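Local coordinates for TPR repeat-containing protein (Cytophaga hutchinsonii, PDB 3U4T) that is of unknown function but, as a tetratricopeptide-repeat protein, probably offers a curved array of paired helices for binding other proteins, at residues 20-23 against 24-28; 41-44 against 45-49; 83-87 against 88-92; 96-99 against 100-103. The protein carries 1 engineered substitution. All coordinates share one frame; numbering follows the deposited sequence.

Contact 1 of 4, residues 20-23 against 24-28; sequences AEAI and EVFNK
With Asn27 CG turned back along the helix (chi1 -90°), the side-chain amide meets Ile23, whose CG2 branch stands trans to its own backbone N and points the same way one turn earlier. The amide nitrogen ND2 donates to Ile23 O at 2.6 Å, a short bond whose acceptor lies close to the plane of the amide. The backbone N of Asn27 reaches the same oxygen at 2.9 Å from the opposite face of the carbonyl plane, and Ile23 O is thereby gripped by two donors of a single residue. The amide also lies alongside the CG2 branch of Ile23. An alanine here would keep the backbone bond but lose the amide, and Ile23 O would probably be left without its second donor and CG2 without the group beside it. On another face of the turn, Phe26 N bonds to Ala22 O at 3.0 Å while the ring meets that carbonyl obliquely, its CE2 3.9 Å from Ala22 CB. Glu24 bends at chi2 and curls back toward Ala20 O; its OE2 gains no bond from this, since both oxygens are acceptors. The segment illustrates how one amphipathic helix serves two neighbours: Val25 and Phe26 pack on helix 6-14, with Phe26 reaching both Phe7 and Ala10, whereas Ile23, Phe26 and Asn27 face helix 40-49. Those two helices also meet each other, and with residues 20-28 packed on both, the three form one mutually touching group.

Contact 2 of 4, residues 41-44 against 45-49; sequences NRRA and VCYYE
Residues 41-44 and 45-49 are joined by successive bonds from each amide to the carbonyl four residues back, weak from Val45 N to Asn41 O and straight from Tyr47 N to Arg43 O (2.9 Å, 174°). On that last turn the side chains of Arg43 and Tyr47 run side by side in the same direction. CG of Arg43 makes the closest approach, 3.6 Å from Tyr47 CE2, with CD and NE near the same ring atom. Guanidinium and ring are steeply inclined, their planes 66° apart. A bend at chi3 (73°) carries the guanidinium on to salt bridges through NE to Asp59 and through NH2 to Glu30, which fix its rotation from two flanking helices. On a different face, Val45 sets CG2 beside its own backbone N and 3.4 Å from Asn41 O, while Asn41 directs its ND2 to Asp76. Cys46 and Val45 meet Phe14, and Tyr48 leans on Ile83. Tetratricopeptide repeats are antiparallel helix pairs stacked in series, with small residues where the helices come close; Ala44 against Asp59 and Tyr47 against Ala56 of helix 53-64 are consistent with the pairing of the two helices of a repeat.

Contact 3 of 4, residues 83-87 against 88-92; sequences ILMKK and GQDSL
Leu84 anchors the packed side of this turn: buried, it reaches forward over the linker to touch Ala93 and Gln96 of helix 90-103 and Gln57 of helix 53-64. Its methyl CD2 comes to 4.1 Å from Gln89 CB. Leu92 only edges it from the exposed side, with Leu84 CD1 3.6 Å from Leu92 CB and the two side chains crossing obliquely. An alanine in place of Leu84 would lose both methyls, which would probably open a gap beside Leu92, Ala93 and Gln96. Met85, present as selenomethionine, belongs to the packed part as well. Bends at chi2 and chi3 swing its SE to 3.7 Å from Asp90 OD1, the side chains meeting at about a right angle without a polar bond, and it also packs on Ala93 and Tyr97; the carboxylate finds its stronger partner in Tyr117 through OD2. The backbone closes the turn with two bonds: Gln89 N to Leu84 O at 3.0 Å, and Gly88 N to Met85 O at the same length, each donor standing well above the carbonyl plane.

The loose side is made by Gly88, Lys86 and the outer side of Leu92, all exposed, and Lys87 sends its NZ away to a salt bridge with Asp54. Gly88 has a positive phi (81°), where a side chain would collide with the carbonyl oxygen of Lys87; glycine suits the position for that reason. Taken together, the paired bonds and the glycine make a Schellman motif that ends helix 74-86, and the short link into helix 90-103 is consistent with the helical hairpins from which tetratricopeptide arrays are built.

Contact 4 of 4, residues 96-99 against 100-103; sequences QYQA and AVDR
Ala100 opens the segment with a backbone bond, its N to Gln96 O at 3.0 Å, and its methyl rests near the carbonyls of Gln96 and Tyr97. At Val101 the bonding divides: its N makes weak bonds both to Tyr97 O at 3.4 Å and to Gln98 O at 3.1 Å. The CG1 branch of Val101 sits between its own backbone N and carbonyl carbon (chi1 63°), a crowded position that turns it toward the carbonyl and amide of Gln98, though the approach is doubtfully short. Asp102 follows, its N on Gln98 O at 3.0 Å. Gln98, bent at chi2, folds its amide over this turn, and NE2 gives a weak bond to Asp102 OD1 at 3.1 Å, bent to 132°, with amide and carboxylate planes 34° apart. Arg103 adds a backbone bond to Ala99 O, and its poorly ordered side chain leads away. Ala100 and Val101 meanwhile face helix 109-120, touching Met110 and Tyr111. Since NE2 also has a weak bond to Tyr111 OH, neither of its two bonds is strong, and the Gln98-Asp102 pairing probably contributes little beyond orienting the amide between Asp102 and Tyr111.

The four contacts come in series along the chain and trace one end of a helical array. Contacts 1 and 2 lie on consecutive helices, 19-31 and 40-49, with centres 11 Å apart; they touch where Ile23 and Phe26 pack on Cys46 and Arg43, and all four segments belong to the same tetratricopeptide-repeat region. Contact 3, 16 Å from contact 2 between centres, is joined to it by Tyr48 against Ile83. It turns the chain from helix 74-86 into helix 90-103, which contact 4 also uses, with centres 15 Å apart. Contacts 1 and 4 do not touch: centres 28 Å apart, nearest atoms about 20 Å. Helices here pack on their neighbours in the chain and also on the next but one, as 40-49 does on 6-14 and 74-86.

Contact 1 of 4, residues 20-23 against 24-28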
loop_
_atom_site.group_PDB
_atom_site.type_symbol
_atom_site.label_atom_id
_atom_site.label_comp_id
_atom_site.label_asym_id
_atom_site.label_seq_id
_atom_site.Cartn_x
_atom_site.Cartn_y
_atom_site.Cartn_z
ATOM N N ALA A 20 -1.497 -11.431 22.785
ATOM C CA ALA A 20 -2.369 -12.224 23.643
ATOM C C ALA A 20 -1.790 -12.409 25.035
ATOM O O ALA A 20 -2.536 -12.543 26.014
ATOM C CB ALA A 20 -2.652 -13.578 23.005
ATOM N N GLU A 21 -0.459 -12.423 25.110
ATOM C CA GLU A 21 0.234 -12.578 26.383
ATOM C C GLU A 21 0.263 -11.262 27.120
ATOM O O GLU A 21 -0.016 -11.200 28.309
ATOM C CB GLU A 21 1.674 -13.027 26.181
ATOM C CG GLU A 21 1.849 -14.486 25.859
ATOM C CD GLU A 21 1.509 -14.796 24.429
ATOM O OE1 GLU A 21 1.993 -14.064 23.540
ATOM O OE2 GLU A 21 0.767 -15.772 24.196
ATOM N N ALA A 22 0.622 -10.205 26.407
ATOM C CA ALA A 22 0.675 -8.884 27.008
ATOM C C ALA A 22 -0.728 -8.582 27.523
ATOM O O ALA A 22 -0.901 -7.942 28.555
ATOM C CB ALA A 22 1.098 -7.853 25.969
ATOM N N ILE A 23 -1.732 -9.071 26.804
ATOM C CA ILE A 23 -3.123 -8.860 27.177
ATOM C C ILE A 23 -3.480 -9.524 28.504
ATOM O O ILE A 23 -4.202 -8.948 29.316
ATOM C CB ILE A 23 -4.062 -9.376 26.060
ATOM C CG1 ILE A 23 -3.895 -8.493 24.826
ATOM C CG2 ILE A 23 -5.515 -9.377 26.535
ATOM C CD1 ILE A 23 -4.608 -8.980 23.614
ATOM N N GLU A 24 -2.966 -10.731 28.724
ATOM C CA GLU A 24 -3.236 -11.464 29.956
ATOM C C GLU A 24 -2.785 -10.670 31.189
ATOM O O GLU A 24 -3.543 -10.518 32.150
ATOM C CB GLU A 24 -2.527 -12.822 29.916
ATOM C CG GLU A 24 -2.843 -13.653 28.682
ATOM C CD GLU A 24 -4.325 -13.952 28.527
ATOM O OE1 GLU A 24 -4.882 -14.687 29.372
ATOM O OE2 GLU A 24 -4.934 -13.447 27.558
ATOM N N VAL A 25 -1.555 -10.155 31.153
ATOM C CA VAL A 25 -1.014 -9.384 32.273
ATOM C C VAL A 25 -1.690 -8.022 32.440
ATOM O O VAL A 25 -1.930 -7.576 33.567
ATOM C CB VAL A 25 0.548 -9.221 32.146
ATOM C CG1 VAL A 25 0.955 -9.179 30.697
ATOM C CG2 VAL A 25 1.021 -7.961 32.863
ATOM N N PHE A 26 -1.999 -7.365 31.326
ATOM C CA PHE A 26 -2.663 -6.074 31.403
ATOM C C PHE A 26 -4.024 -6.257 32.067
ATOM O O PHE A 26 -4.444 -5.416 32.860
ATOM C CB PHE A 26 -2.845 -5.459 30.003
ATOM C CG PHE A 26 -1.587 -4.835 29.425
ATOM C CD1 PHE A 26 -0.810 -3.966 30.183
ATOM C CD2 PHE A 26 -1.211 -5.087 28.106
ATOM C CE1 PHE A 26 0.312 -3.360 29.639
ATOM C CE2 PHE A 26 -0.090 -4.484 27.553
ATOM C CZ PHE A 26 0.671 -3.621 28.319
ATOM N N ASN A 27 -4.698 -7.363 31.744
ATOM C CA ASN A 27 -6.025 -7.674 32.284
ATOM C C ASN A 27 -6.042 -7.884 33.802
ATOM O O ASN A 27 -7.032 -7.572 34.472
ATOM C CB ASN A 27 -6.595 -8.914 31.586
ATOM C CG ASN A 27 -7.395 -8.573 30.334
ATOM O OD1 ASN A 27 -8.559 -8.173 30.413
ATOM N ND2 ASN A 27 -6.773 -8.731 29.173
ATOM N N LYS A 28 -4.957 -8.426 34.343
ATOM C CA LYS A 28 -4.886 -8.637 35.781
ATOM C C LYS A 28 -4.509 -7.292 36.382
ATOM O O LYS A 28 -5.051 -6.875 37.411
ATOM C CB LYS A 28 -3.831 -9.689 36.125
ATOM C CG LYS A 28 -3.731 -9.976 37.616
ATOM C CD LYS A 28 -3.019 -11.289 37.891
ATOM C CE LYS A 28 -3.080 -11.642 39.370
ATOM N NZ LYS A 28 -3.231 -13.109 39.576
#

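Contact 2 of 4, residues 41-44 against 45-49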
loop_
_atom_site.group_PDB
_atom_site.type_symbol
_atom_site.label_atom_id
_atom_site.label_comp_id
_atom_site.label_asym_id
_atom_site.label_seq_id
_atom_site.Cartn_x
_atom_site.Cartn_y
_atom_site.Cartn_z
ATOM N N ASN A 41 -3.485 1.999 26.202
ATOM C CA ASN A 41 -3.146 2.255 24.804
ATOM C C ASN A 41 -2.362 1.087 24.220
ATOM O O ASN A 41 -2.393 0.858 23.016
ATOM C CB ASN A 41 -2.365 3.570 24.640
ATOM C CG ASN A 41 -1.007 3.547 25.320
ATOM O OD1 ASN A 41 -0.828 2.924 26.363
ATOM N ND2 ASN A 41 -0.054 4.257 24.746
ATOM N N ARG A 42 -1.677 0.339 25.077
ATOM C CA ARG A 42 -0.894 -0.808 24.637
ATOM C C ARG A 42 -1.796 -2.014 24.422
ATOM O O ARG A 42 -1.629 -2.763 23.458
ATOM C CB ARG A 42 0.193 -1.129 25.667
ATOM C CG ARG A 42 1.312 -0.097 25.706
ATOM C CD ARG A 42 2.392 -0.462 26.719
ATOM N NE ARG A 42 3.527 0.458 26.664
ATOM C CZ ARG A 42 3.467 1.754 26.956
ATOM N NH1 ARG A 42 2.321 2.306 27.333
ATOM N NH2 ARG A 42 4.559 2.499 26.867
ATOM N N ARG A 43 -2.763 -2.195 25.316
ATOM C CA ARG A 43 -3.676 -3.318 25.190
ATOM C C ARG A 43 -4.533 -3.059 23.964
ATOM O O ARG A 43 -4.887 -3.980 23.234
ATOM C CB ARG A 43 -4.552 -3.445 26.441
ATOM C CG ARG A 43 -5.220 -4.811 26.600
ATOM C CD ARG A 43 -5.819 -4.983 27.996
ATOM N NE ARG A 43 -7.028 -4.188 28.197
ATOM C CZ ARG A 43 -7.710 -4.136 29.339
ATOM N NH1 ARG A 43 -7.303 -4.829 30.399
ATOM N NH2 ARG A 43 -8.816 -3.414 29.416
ATOM N N ALA A 44 -4.856 -1.791 23.731
ATOM C CA ALA A 44 -5.667 -1.427 22.578
ATOM C C ALA A 44 -4.968 -1.901 21.304
ATOM O O ALA A 44 -5.586 -2.541 20.454
ATOM C CB ALA A 44 -5.877 0.073 22.538
ATOM N N VAL A 45 -3.682 -1.591 21.176
ATOM C CA VAL A 45 -2.906 -2.012 20.011
ATOM C C VAL A 45 -2.847 -3.539 19.939
ATOM O O VAL A 45 -3.010 -4.117 18.865
ATOM C CB VAL A 45 -1.468 -1.476 20.059
ATOM C CG1 VAL A 45 -0.646 -2.120 18.953
ATOM C CG2 VAL A 45 -1.472 0.030 19.897
ATOM N N CYS A 46 -2.606 -4.197 21.068
ATOM C CA CYS A 46 -2.559 -5.652 21.055
ATOM C C CYS A 46 -3.867 -6.162 20.423
ATOM O O CYS A 46 -3.846 -6.858 19.398
ATOM C CB CYS A 46 -2.373 -6.200 22.481
ATOM S SG CYS A 46 -0.714 -5.848 23.211
ATOM N N TYR A 47 -5.003 -5.789 21.007
ATOM C CA TYR A 47 -6.297 -6.212 20.475
ATOM C C TYR A 47 -6.438 -5.878 18.984
ATOM O O TYR A 47 -6.958 -6.678 18.200
ATOM C CB TYR A 47 -7.439 -5.564 21.268
ATOM C CG TYR A 47 -7.758 -6.246 22.587
ATOM C CD1 TYR A 47 -8.056 -7.608 22.631
ATOM C CD2 TYR A 47 -7.796 -5.524 23.788
ATOM C CE1 TYR A 47 -8.384 -8.237 23.825
ATOM C CE2 TYR A 47 -8.124 -6.146 24.994
ATOM C CZ TYR A 47 -8.418 -7.503 25.001
ATOM O OH TYR A 47 -8.749 -8.128 26.183
ATOM N N TYR A 48 -5.976 -4.695 18.593
ATOM C CA TYR A 48 -6.048 -4.267 17.196
ATOM C C TYR A 48 -5.265 -5.197 16.258
ATOM O O TYR A 48 -5.721 -5.499 15.153
ATOM C CB TYR A 48 -5.506 -2.844 17.059
ATOM C CG TYR A 48 -5.307 -2.407 15.632
ATOM C CD1 TYR A 48 -6.374 -1.918 14.875
ATOM C CD2 TYR A 48 -4.057 -2.512 15.025
ATOM C CE1 TYR A 48 -6.198 -1.542 13.551
ATOM C CE2 TYR A 48 -3.867 -2.144 13.696
ATOM C CZ TYR A 48 -4.940 -1.661 12.965
ATOM O OH TYR A 48 -4.756 -1.311 11.646
ATOM N N GLU A 49 -4.082 -5.637 16.689
ATOM C CA GLU A 49 -3.263 -6.528 15.863
ATOM C C GLU A 49 -3.886 -7.928 15.816
ATOM O O GLU A 49 -3.661 -8.680 14.874
ATOM C CB GLU A 49 -1.828 -6.597 16.402
ATOM C CG GLU A 49 -1.060 -5.266 16.395
ATOM C CD GLU A 49 -0.739 -4.752 15.002
ATOM O OE1 GLU A 49 -0.827 -5.540 14.039
ATOM O OE2 GLU A 49 -0.382 -3.562 14.869
#

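Contact 3 of 4, residues 83-87 against 88-92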
loop_
_atom_site.group_PDB
_atom_site.type_symbol
_atom_site.label_atom_id
_atom_site.label_comp_id
_atom_site.label_asym_id
_atom_site.label_seq_id
_atom_site.Cartn_x
_atom_site.Cartn_y
_atom_site.Cartn_z
ATOM N N ILE A 83 -8.119 2.109 14.493
ATOM C CA ILE A 83 -9.191 1.360 15.145
ATOM C C ILE A 83 -10.565 1.817 14.693
ATOM O O ILE A 83 -11.460 0.996 14.526
ATOM C CB ILE A 83 -9.088 1.455 16.681
ATOM C CG1 ILE A 83 -7.815 0.758 17.143
ATOM C CG2 ILE A 83 -10.274 0.783 17.331
ATOM C CD1 ILE A 83 -7.475 1.022 18.587
ATOM N N LEU A 84 -10.733 3.122 14.491
ATOM C CA LEU A 84 -12.022 3.657 14.041
ATOM C C LEU A 84 -12.271 3.253 12.596
ATOM O O LEU A 84 -13.380 2.863 12.225
ATOM C CB LEU A 84 -12.058 5.189 14.170
ATOM C CG LEU A 84 -12.176 5.725 15.607
ATOM C CD1 LEU A 84 -11.862 7.202 15.644
ATOM C CD2 LEU A 84 -13.584 5.454 16.156
HETATM N N MSE A 85 -11.242 3.328 11.764
HETATM C CA MSE A 85 -11.443 2.940 10.380
HETATM C C MSE A 85 -11.952 1.493 10.337
HETATM O O MSE A 85 -12.877 1.185 9.591
HETATM C CB MSE A 85 -10.146 3.088 9.579
HETATM C CG MSE A 85 -10.343 2.974 8.072
HETATM SE SE MSE A 85 -11.453 4.364 7.341
HETATM C CE MSE A 85 -10.054 5.719 7.122
ATOM N N LYS A 86 -11.377 0.608 11.147
ATOM C CA LYS A 86 -11.832 -0.786 11.153
ATOM C C LYS A 86 -13.279 -0.934 11.613
ATOM O O LYS A 86 -13.961 -1.878 11.226
ATOM C CB LYS A 86 -10.939 -1.657 12.049
ATOM C CG LYS A 86 -9.582 -2.017 11.456
ATOM C CD LYS A 86 -9.745 -2.843 10.201
ATOM C CE LYS A 86 -8.413 -3.374 9.696
ATOM N NZ LYS A 86 -7.502 -2.292 9.244
ATOM N N LYS A 87 -13.740 -0.008 12.448
ATOM C CA LYS A 87 -15.108 -0.047 12.970
ATOM C C LYS A 87 -16.095 0.714 12.080
ATOM O O LYS A 87 -17.269 0.892 12.420
ATOM C CB LYS A 87 -15.128 0.510 14.392
ATOM C CG LYS A 87 -14.452 -0.406 15.391
ATOM C CD LYS A 87 -15.489 -1.288 16.072
ATOM C CE LYS A 87 -16.374 -1.999 15.070
ATOM N NZ LYS A 87 -17.598 -2.522 15.729
ATOM N N GLY A 88 -15.590 1.174 10.940
ATOM C CA GLY A 88 -16.420 1.872 9.985
ATOM C C GLY A 88 -16.675 3.331 10.258
ATOM O O GLY A 88 -17.515 3.926 9.602
ATOM N N GLN A 89 -15.960 3.927 11.203
ATOM C CA GLN A 89 -16.184 5.335 11.497
ATOM C C GLN A 89 -15.150 6.217 10.822
ATOM O O GLN A 89 -14.366 6.935 11.450
ATOM C CB GLN A 89 -16.229 5.528 13.006
ATOM C CG GLN A 89 -17.245 4.560 13.617
ATOM C CD GLN A 89 -17.692 4.942 14.998
ATOM O OE1 GLN A 89 -16.898 4.996 15.937
ATOM N NE2 GLN A 89 -18.980 5.208 15.136
ATOM N N ASP A 90 -15.205 6.145 9.500
ATOM C CA ASP A 90 -14.328 6.862 8.584
ATOM C C ASP A 90 -14.027 8.338 8.890
ATOM O O ASP A 90 -12.864 8.746 8.881
ATOM C CB ASP A 90 -14.893 6.736 7.158
ATOM C CG ASP A 90 -15.167 5.283 6.752
ATOM O OD1 ASP A 90 -15.107 4.377 7.620
ATOM O OD2 ASP A 90 -15.464 5.052 5.558
ATOM N N SER A 91 -15.043 9.146 9.159
ATOM C CA SER A 91 -14.799 10.555 9.424
ATOM C C SER A 91 -13.999 10.771 10.691
ATOM O O SER A 91 -13.105 11.614 10.726
ATOM C CB SER A 91 -16.115 11.304 9.503
ATOM O OG SER A 91 -16.827 11.108 8.301
ATOM N N LEU A 92 -14.324 10.002 11.725
ATOM C CA LEU A 92 -13.635 10.085 13.007
ATOM C C LEU A 92 -12.199 9.596 12.834
ATOM O O LEU A 92 -11.257 10.204 13.332
ATOM C CB LEU A 92 -14.377 9.224 14.023
ATOM C CG LEU A 92 -14.668 9.775 15.416
ATOM C CD1 LEU A 92 -14.774 11.301 15.418
ATOM C CD2 LEU A 92 -15.966 9.132 15.875
#

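Contact 4 of 4, residues 96-99 against 100-103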
loop_
_atom_site.group_PDB
_atom_site.type_symbol
_atom_site.label_atom_id
_atom_site.label_comp_id
_atom_site.label_asym_id
_atom_site.label_seq_id
_atom_site.Cartn_x
_atom_site.Cartn_y
_atom_site.Cartn_z
ATOM N N GLN A 96 -8.577 11.649 13.444
ATOM C CA GLN A 96 -7.517 11.117 14.288
ATOM C C GLN A 96 -6.203 11.042 13.522
ATOM O O GLN A 96 -5.130 11.226 14.093
ATOM C CB GLN A 96 -7.890 9.731 14.802
ATOM C CG GLN A 96 -9.149 9.707 15.636
ATOM C CD GLN A 96 -9.195 10.848 16.614
ATOM O OE1 GLN A 96 -8.273 11.039 17.398
ATOM N NE2 GLN A 96 -10.269 11.624 16.566
ATOM N N TYR A 97 -6.281 10.764 12.226
ATOM C CA TYR A 97 -5.067 10.709 11.413
ATOM C C TYR A 97 -4.513 12.110 11.312
ATOM O O TYR A 97 -3.300 12.308 11.341
ATOM C CB TYR A 97 -5.325 10.178 9.988
ATOM C CG TYR A 97 -5.664 8.709 9.906
ATOM C CD1 TYR A 97 -5.117 7.791 10.809
ATOM C CD2 TYR A 97 -6.514 8.227 8.914
ATOM C CE1 TYR A 97 -5.413 6.423 10.726
ATOM C CE2 TYR A 97 -6.813 6.860 8.819
ATOM C CZ TYR A 97 -6.257 5.969 9.728
ATOM O OH TYR A 97 -6.537 4.624 9.639
ATOM N N GLN A 98 -5.408 13.084 11.199
ATOM C CA GLN A 98 -4.989 14.464 11.096
ATOM C C GLN A 98 -4.399 14.884 12.418
ATOM O O GLN A 98 -3.315 15.444 12.479
ATOM C CB GLN A 98 -6.170 15.345 10.752
ATOM C CG GLN A 98 -5.830 16.820 10.715
ATOM C CD GLN A 98 -4.759 17.142 9.689
ATOM O OE1 GLN A 98 -4.973 17.000 8.489
ATOM N NE2 GLN A 98 -3.593 17.576 10.163
ATOM N N ALA A 99 -5.110 14.586 13.494
ATOM C CA ALA A 99 -4.629 14.941 14.824
ATOM C C ALA A 99 -3.204 14.441 15.078
ATOM O O ALA A 99 -2.385 15.143 15.660
ATOM C CB ALA A 99 -5.565 14.375 15.872
ATOM N N ALA A 100 -2.919 13.228 14.623
ATOM C CA ALA A 100 -1.613 12.607 14.828
ATOM C C ALA A 100 -0.461 13.336 14.155
ATOM O O ALA A 100 0.640 13.406 14.695
ATOM C CB ALA A 100 -1.654 11.161 14.360
ATOM N N VAL A 101 -0.705 13.874 12.967
ATOM C CA VAL A 101 0.339 14.602 12.268
ATOM C C VAL A 101 0.440 16.012 12.860
ATOM O O VAL A 101 1.478 16.669 12.742
ATOM C CB VAL A 101 0.068 14.645 10.745
ATOM C CG1 VAL A 101 -1.221 15.390 10.450
ATOM C CG2 VAL A 101 1.253 15.284 10.031
ATOM N N ASP A 102 -0.633 16.459 13.514
ATOM C CA ASP A 102 -0.653 17.772 14.172
ATOM C C ASP A 102 0.200 17.706 15.443
ATOM O O ASP A 102 0.817 18.687 15.846
ATOM C CB ASP A 102 -2.083 18.182 14.567
ATOM C CG ASP A 102 -2.890 18.720 13.397
ATOM O OD1 ASP A 102 -2.266 19.177 12.410
ATOM O OD2 ASP A 102 -4.148 18.707 13.483
ATOM N N ARG A 103 0.217 16.535 16.067
ATOM C CA ARG A 103 0.972 16.297 17.292
ATOM C C ARG A 103 2.453 16.029 17.008
ATOM O O ARG A 103 3.327 16.393 17.791
ATOM C CB ARG A 103 0.339 15.116 18.032
ATOM C CG ARG A 103 1.259 14.354 18.958
ATOM C CD ARG A 103 0.938 14.645 20.402
ATOM N NE ARG A 103 1.972 15.439 21.057
ATOM C CZ ARG A 103 1.892 15.872 22.312
ATOM N NH1 ARG A 103 0.823 15.587 23.043
ATOM N NH2 ARG A 103 2.879 16.580 22.840
#